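Local coordinates for protein putative dehydrogenase (Pseudomonas fluorescens, PDB 6UUG) that oxidises methanesulfinate as the flavin-dependent monooxygenase component MsuC of a two-component system in bacterial sulfur assimilation, at residues Ala83-Ser86 with Glu87-Val91. Sequence-based numbering, arbitrary orientation. Where two conformers were deposited one is given.
Sequences ARWS and ETLQV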
# COMPACT_ATOMS: atom_id res chain seq x y z
N ALA A 83 -7.81 31.90 23.99
CA ALA A 83 -7.04 31.27 22.92
C ALA A 83 -7.86 31.17 21.63
O ALA A 83 -9.09 31.04 21.66
CB ALA A 83 -6.58 29.87 23.33
N ARG A 84 -7.16 31.24 20.50
CA ARG A 84 -7.80 30.88 19.24
C ARG A 84 -7.95 29.36 19.16
O ARG A 84 -7.30 28.61 19.88
CB ARG A 84 -6.98 31.37 18.04
CG ARG A 84 -6.90 32.90 17.93
CD ARG A 84 -5.81 33.31 16.94
NE ARG A 84 -4.60 32.51 17.10
CZ ARG A 84 -3.56 32.85 17.86
NH1 ARG A 84 -2.51 32.05 17.94
NH2 ARG A 84 -3.57 33.99 18.56
N TRP A 85 -8.86 28.92 18.29
CA TRP A 85 -9.10 27.48 18.14
C TRP A 85 -7.82 26.73 17.83
O TRP A 85 -7.61 25.61 18.32
CB TRP A 85 -10.15 27.23 17.06
CG TRP A 85 -11.51 27.31 17.68
CD1 TRP A 85 -12.45 28.27 17.47
CD2 TRP A 85 -12.05 26.42 18.67
NE1 TRP A 85 -13.56 28.03 18.25
CE2 TRP A 85 -13.33 26.91 19.01
CE3 TRP A 85 -11.57 25.27 19.30
CZ2 TRP A 85 -14.14 26.27 19.94
CZ3 TRP A 85 -12.39 24.63 20.25
CH2 TRP A 85 -13.66 25.14 20.55
N SER A 86 -6.96 27.28 16.97
CA SER A 86 -5.72 26.58 16.66
C SER A 86 -4.88 26.32 17.92
O SER A 86 -4.22 25.29 18.01
CB SER A 86 -4.91 27.36 15.62
OG SER A 86 -4.52 28.64 16.14
N GLU A 87 -4.90 27.25 18.90
CA GLU A 87 -4.15 27.04 20.14
C GLU A 87 -4.82 26.01 21.04
O GLU A 87 -4.15 25.18 21.65
CB GLU A 87 -3.99 28.35 20.90
CG GLU A 87 -3.36 29.49 20.13
CD GLU A 87 -3.42 30.79 20.94
OE1 GLU A 87 -2.54 30.99 21.81
OE2 GLU A 87 -4.36 31.58 20.72
N THR A 88 -6.15 26.08 21.16
CA THR A 88 -6.87 25.09 21.94
C THR A 88 -6.64 23.69 21.38
O THR A 88 -6.38 22.75 22.13
CB THR A 88 -8.36 25.42 21.93
OG1 THR A 88 -8.57 26.70 22.55
CG2 THR A 88 -9.14 24.36 22.66
N LEU A 89 -6.70 23.55 20.06
CA LEU A 89 -6.51 22.24 19.44
C LEU A 89 -5.05 21.79 19.53
O LEU A 89 -4.78 20.59 19.62
CB LEU A 89 -6.99 22.28 17.99
CG LEU A 89 -8.48 22.54 17.85
CD1 LEU A 89 -8.85 22.91 16.41
CD2 LEU A 89 -9.27 21.33 18.33
N GLN A 90 -4.10 22.73 19.51
CA GLN A 90 -2.71 22.38 19.77
C GLN A 90 -2.55 21.73 21.14
O GLN A 90 -1.76 20.78 21.30
CB GLN A 90 -1.82 23.65 19.69
CG GLN A 90 -0.33 23.35 19.74
CD GLN A 90 0.53 24.61 19.65
OE1 GLN A 90 0.09 25.71 20.00
NE2 GLN A 90 1.77 24.46 19.19
N VAL A 91 -3.27 22.22 22.15
CA VAL A 91 -3.19 21.59 23.47
C VAL A 91 -3.82 20.20 23.44
O VAL A 91 -3.29 19.26 24.04
CB VAL A 91 -3.82 22.51 24.53
CG1 VAL A 91 -3.97 21.77 25.85
CG2 VAL A 91 -2.92 23.77 24.71
O HOH W 1 -10.39 28.34 21.39
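Arg84 and Glu87 meet in a local contact at the N-terminus of helix 85-96, between the N-cap residue and the first turn of that helix. Arg84 sits at the N-cap position. Its backbone N donates to Glu87 OE2 at 2.8 Å, with an N-H...O angle of 163°. The carboxylate is met on its anti side, well out of its plane. Glu87 CG lies anti to its carbonyl carbon (chi1 -56°), which turns the chain back over the start of the helix. This is half of a capping box, the Glu side chain three residues on closing over the N-cap N-H. The same OE2 lies 3.1 Å above the guanidinium plane of Arg84, over its centre. The two flat groups are stacked, only 10° from parallel. Their salt bridge, Arg84 NH2 to Glu87 OE2 at 3.3 Å, is therefore one of charge, with no N-H aimed at the oxygen. Arg84 and Glu87 each have a second conformer, so this stack and salt bridge describe one of the two and are less certain.

The motif opens a helix of the acyl-CoA dehydrogenase N-terminal domain. Arg84 O accepts from Thr88 N at 3.1 Å, and Trp85 O accepts from Leu89 N at 2.8 Å. Water 1 links Ala83 O to Thr88 OG1, lying 2.7 Å from that hydroxyl oxygen. It also sits over one face of the Trp85 ring, toward the rim. Leu89 CG meets the edge of this indole, 4.4 Å from Trp85 CE3. Trp85 and Leu89 both pack on helices 247-277 and 294-327, where Trp325 meets Trp85 edge-to-face. Ser86 OG hydrogen-bonds to Asp322 of helix 294-327.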